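PDB 2CZD: orotidine 5'-phosphate decarboxylase from Pyrococcus horikoshii, which probably catalyses the decarboxylation of orotidine 5'-monophosphate to UMP, the final step of de novo UMP synthesis. Local coordinates for residues I146-I149 against R150-K154; A197-A200 against I201-I205. All coordinates share one frame; numbering follows the deposited sequence.

Contact 1: residues I146-I149 against R150-K154; sequences IGYI and RDRLK
Arg152 lays its guanidinium over one face of the Tyr148 ring, one helical turn back along the chain. The two planes are only 7° apart and their centres 3.5 Å from each other, a parallel cation-pi stack with Arg152 CZ 3.3 Å from Tyr148 CE1. Tyr148 holds CG anti to its own backbone N (chi1 -180°), which stands the ring beside the following turn; the arginine chain, extended from CG to NE, turns at its last torsion (chi4 71°) to lie flat on it. Arg152 NH2 then donates to Tyr148 O at 2.9 Å, so ring and backbone together fix the guanidinium's rotation. The tyrosine hydroxyl is hydrogen-bonded to Asp122 OD1, which also has a long, weak ion pair with Arg152 NE. With a leucine in place of Tyr148, the guanidinium would probably lose its flat support and become freer to swing, and Asp122 would be deprived of its phenolic partner. This close stack lies on the outer side, with Arg152 exposed and Tyr148 partly so, whereas the buried pair touches loosely, Ile149 CG2 lying 4.3 Å from Leu153 CD2. As the chain leaves the helix, Ile149 O takes Arg152 N at 3.0 Å and, weakly, Leu153 N. Ile149 and Leu153 both pack against Ile159 of strand 158-161 and Val136 of strand 135-137; separately, Arg152 touches Ile125 of helix 121-131.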
loop_
_atom_site.group_PDB
_atom_site.type_symbol
_atom_site.label_atom_id
_atom_site.label_comp_id
_atom_site.label_asym_id
_atom_site.label_seq_id
_atom_site.Cartn_x
_atom_site.Cartn_y
_atom_site.Cartn_z
ATOM N N ILE B 146 13.471 -16.139 -11.999
ATOM C CA ILE B 146 12.997 -17.145 -11.057
ATOM C C ILE B 146 14.220 -17.881 -10.501
ATOM O O ILE B 146 14.372 -18.032 -9.281
ATOM C CB ILE B 146 12.042 -18.160 -11.729
ATOM C CG1 ILE B 146 10.745 -17.451 -12.153
ATOM C CG2 ILE B 146 11.737 -19.302 -10.762
ATOM C CD1 ILE B 146 9.785 -18.349 -12.955
ATOM N N GLY B 147 15.092 -18.329 -11.399
ATOM C CA GLY B 147 16.294 -19.017 -10.966
ATOM C C GLY B 147 17.238 -18.121 -10.182
ATOM O O GLY B 147 17.832 -18.548 -9.190
ATOM N N TYR B 148 17.363 -16.867 -10.617
ATOM C CA TYR B 148 18.252 -15.916 -9.961
ATOM C C TYR B 148 17.855 -15.789 -8.498
ATOM O O TYR B 148 18.698 -15.810 -7.600
ATOM C CB TYR B 148 18.149 -14.541 -10.617
ATOM C CG TYR B 148 19.054 -13.510 -9.990
ATOM C CD1 TYR B 148 20.323 -13.273 -10.500
ATOM C CD2 TYR B 148 18.649 -12.785 -8.879
ATOM C CE1 TYR B 148 21.172 -12.329 -9.916
ATOM C CE2 TYR B 148 19.495 -11.838 -8.279
ATOM C CZ TYR B 148 20.754 -11.619 -8.812
ATOM O OH TYR B 148 21.586 -10.670 -8.253
ATOM N N ILE B 149 16.560 -15.645 -8.270
ATOM C CA ILE B 149 16.071 -15.506 -6.908
ATOM C C ILE B 149 16.213 -16.820 -6.140
ATOM O O ILE B 149 16.658 -16.831 -4.986
ATOM C CB ILE B 149 14.595 -14.997 -6.913
ATOM C CG1 ILE B 149 14.600 -13.541 -7.421
ATOM C CG2 ILE B 149 13.948 -15.171 -5.534
ATOM C CD1 ILE B 149 13.217 -12.941 -7.671
ATOM N N ARG B 150 15.842 -17.917 -6.776
ATOM C CA ARG B 150 15.933 -19.220 -6.136
ATOM C C ARG B 150 17.362 -19.526 -5.665
ATOM O O ARG B 150 17.548 -20.108 -4.586
ATOM C CB ARG B 150 15.448 -20.302 -7.124
ATOM C CG ARG B 150 15.436 -21.721 -6.571
ATOM C CD ARG B 150 14.371 -21.912 -5.473
ATOM N NE ARG B 150 14.811 -21.482 -4.144
ATOM C CZ ARG B 150 13.984 -21.266 -3.117
ATOM N NH1 ARG B 150 12.667 -21.418 -3.264
ATOM N NH2 ARG B 150 14.484 -20.926 -1.934
ATOM N N ASP B 151 18.360 -19.132 -6.458
ATOM C CA ASP B 151 19.749 -19.413 -6.104
ATOM C C ASP B 151 20.230 -18.616 -4.892
ATOM O O ASP B 151 21.258 -18.957 -4.301
ATOM C CB ASP B 151 20.687 -19.099 -7.276
ATOM C CG ASP B 151 20.490 -20.025 -8.465
ATOM O OD1 ASP B 151 19.914 -21.118 -8.291
ATOM O OD2 ASP B 151 20.933 -19.653 -9.577
ATOM N N ARG B 152 19.508 -17.555 -4.528
ATOM C CA ARG B 152 19.911 -16.712 -3.406
ATOM C C ARG B 152 18.998 -16.837 -2.197
ATOM O O ARG B 152 19.358 -16.421 -1.093
ATOM C CB ARG B 152 19.950 -15.251 -3.867
ATOM C CG ARG B 152 21.058 -15.007 -4.863
ATOM C CD ARG B 152 20.887 -13.732 -5.654
ATOM N NE ARG B 152 22.071 -13.548 -6.490
ATOM C CZ ARG B 152 22.376 -14.292 -7.553
ATOM N NH1 ARG B 152 23.498 -14.050 -8.227
ATOM N NH2 ARG B 152 21.557 -15.255 -7.976
ATOM N N LEU B 153 17.829 -17.429 -2.417
ATOM C CA LEU B 153 16.806 -17.568 -1.389
ATOM C C LEU B 153 16.893 -18.847 -0.571
ATOM O O LEU B 153 17.061 -19.940 -1.121
ATOM C CB LEU B 153 15.418 -17.476 -2.046
ATOM C CG LEU B 153 14.166 -17.378 -1.157
ATOM C CD1 LEU B 153 14.097 -16.007 -0.473
ATOM C CD2 LEU B 153 12.924 -17.546 -2.045
ATOM N N LYS B 154 16.772 -18.710 0.751
ATOM C CA LYS B 154 16.831 -19.875 1.635
ATOM C C LYS B 154 15.756 -20.919 1.294
ATOM O O LYS B 154 14.599 -20.591 0.989
ATOM C CB LYS B 154 16.660 -19.427 3.092
ATOM C CG LYS B 154 16.975 -20.492 4.127
ATOM C CD LYS B 154 16.497 -20.042 5.504
ATOM C CE LYS B 154 17.175 -18.775 5.940
ATOM N NZ LYS B 154 18.586 -19.014 6.330
#

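Contact 2: residues A197-A200 against I201-I205; sequences AAKA and IYDEI
Lys199 and Asp203 join in a salt bridge across one turn of the helix, NZ donating to OD2 at 2.8 Å. The lysine chain runs fully extended as far as CE and bends only at its final torsion (chi4 -63°), which tips NZ toward the carboxylate. Asp203 carries CG anti to its carbonyl carbon (chi1 -74°), leaning back toward the preceding turn, and OD2 receives the ammonium on its syn lone pair. The same lean brings Asp203 OD2 to 3.4 Å from Lys199 O, a crowding of two oxygens that the ammonium probably eases. Ile201 likewise folds CG1 back beside its own backbone N, and its side chain continues onto Ile188 and Ile2. Tyr202, with CG opposite its backbone N (chi1 174°), carries its ring off toward strand 2-5, where it touches Ile2 and meets Tyr24 edge-to-face. The extended Glu204 reaches helix 170-177 and the loop before it: OE1 accepts from Gly169 N and OE2 from Lys172 N, so this second-shell residue probably helps hold the substrate-binding segment Pro162-Lys172. An i to i+4 ion pair above a hydrophobic inner face is characteristic of an amphipathic helix, here the last one of the (beta/alpha)8 barrel, packed against strand 2-5.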
loop_
_atom_site.group_PDB
_atom_site.type_symbol
_atom_site.label_atom_id
_atom_site.label_comp_id
_atom_site.label_asym_id
_atom_site.label_seq_id
_atom_site.Cartn_x
_atom_site.Cartn_y
_atom_site.Cartn_z
ATOM N N ALA B 197 -9.677 -23.460 -18.867
ATOM C CA ALA B 197 -8.438 -22.708 -19.022
ATOM C C ALA B 197 -7.495 -23.037 -17.868
ATOM O O ALA B 197 -6.297 -23.241 -18.056
ATOM C CB ALA B 197 -8.734 -21.219 -19.066
ATOM N N ALA B 198 -8.032 -23.093 -16.658
ATOM C CA ALA B 198 -7.199 -23.430 -15.510
ATOM C C ALA B 198 -6.695 -24.868 -15.645
ATOM O O ALA B 198 -5.530 -25.165 -15.386
ATOM C CB ALA B 198 -7.999 -23.272 -14.224
ATOM N N LYS B 199 -7.590 -25.769 -16.050
ATOM C CA LYS B 199 -7.198 -27.164 -16.237
ATOM C C LYS B 199 -6.049 -27.307 -17.235
ATOM O O LYS B 199 -5.133 -28.088 -17.018
ATOM C CB LYS B 199 -8.390 -27.980 -16.744
ATOM C CG LYS B 199 -8.058 -29.450 -17.031
ATOM C CD LYS B 199 -9.310 -30.215 -17.460
ATOM C CE LYS B 199 -9.017 -31.693 -17.634
ATOM N NZ LYS B 199 -8.031 -31.919 -18.719
ATOM N N ALA B 200 -6.095 -26.556 -18.332
ATOM C CA ALA B 200 -5.044 -26.662 -19.342
ATOM C C ALA B 200 -3.683 -26.288 -18.766
ATOM O O ALA B 200 -2.687 -26.959 -19.028
ATOM C CB ALA B 200 -5.369 -25.783 -20.537
ATOM N N ILE B 201 -3.639 -25.220 -17.968
ATOM C CA ILE B 201 -2.371 -24.801 -17.370
ATOM C C ILE B 201 -1.913 -25.833 -16.336
ATOM O O ILE B 201 -0.756 -26.249 -16.324
ATOM C CB ILE B 201 -2.519 -23.416 -16.715
ATOM C CG1 ILE B 201 -2.893 -22.405 -17.808
ATOM C CG2 ILE B 201 -1.203 -23.010 -15.994
ATOM C CD1 ILE B 201 -3.423 -21.052 -17.281
ATOM N N TYR B 202 -2.843 -26.255 -15.489
ATOM C CA TYR B 202 -2.580 -27.263 -14.477
ATOM C C TYR B 202 -2.019 -28.534 -15.135
ATOM O O TYR B 202 -1.016 -29.087 -14.671
ATOM C CB TYR B 202 -3.874 -27.557 -13.714
ATOM C CG TYR B 202 -3.772 -28.693 -12.725
ATOM C CD1 TYR B 202 -3.903 -30.017 -13.143
ATOM C CD2 TYR B 202 -3.558 -28.446 -11.368
ATOM C CE1 TYR B 202 -3.828 -31.070 -12.232
ATOM C CE2 TYR B 202 -3.477 -29.494 -10.446
ATOM C CZ TYR B 202 -3.615 -30.802 -10.887
ATOM O OH TYR B 202 -3.551 -31.846 -9.984
ATOM N N ASP B 203 -2.642 -28.968 -16.235
ATOM C CA ASP B 203 -2.172 -30.162 -16.944
ATOM C C ASP B 203 -0.760 -30.005 -17.508
ATOM O O ASP B 203 0.013 -30.964 -17.540
ATOM C CB ASP B 203 -3.131 -30.533 -18.074
ATOM C CG ASP B 203 -4.431 -31.155 -17.568
ATOM O OD1 ASP B 203 -4.486 -31.592 -16.393
ATOM O OD2 ASP B 203 -5.390 -31.219 -18.376
ATOM N N GLU B 204 -0.402 -28.813 -17.973
ATOM C CA GLU B 204 0.948 -28.641 -18.480
ATOM C C GLU B 204 1.949 -28.778 -17.337
ATOM O O GLU B 204 2.963 -29.452 -17.471
ATOM C CB GLU B 204 1.140 -27.275 -19.150
ATOM C CG GLU B 204 2.584 -27.103 -19.620
ATOM C CD GLU B 204 2.883 -25.764 -20.259
ATOM O OE1 GLU B 204 2.197 -25.397 -21.243
ATOM O OE2 GLU B 204 3.825 -25.091 -19.791
ATOM N N ILE B 205 1.645 -28.148 -16.211
ATOM C CA ILE B 205 2.521 -28.184 -15.044
ATOM C C ILE B 205 2.704 -29.606 -14.525
ATOM O O ILE B 205 3.816 -30.011 -14.171
ATOM C CB ILE B 205 1.946 -27.282 -13.918
ATOM C CG1 ILE B 205 1.985 -25.820 -14.370
ATOM C CG2 ILE B 205 2.728 -27.470 -12.613
ATOM C CD1 ILE B 205 1.300 -24.861 -13.432
#

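Contacts 1 and 2 are separate local interactions on the same barrel, one at the end of helix 144-150 and into the following loop, the other within helix 194-205; their centres are about 25 Å apart and nearest atoms about 11 Å apart. What they share is proximity to the substrate-binding segment Pro162-Lys172, which follows strand 158-161. From contact 1, the side chain of Ile146 comes to about 4 Å from that of Ile164; from contact 2, Glu204 approaches Gly169 to about 3 Å, nearest atoms in both cases. Of the other substrate-binding positions, Ser109 is about 9 Å from Ile149, side chain to side chain, and Gly185 about 8 Å from Ile201, nearest atoms.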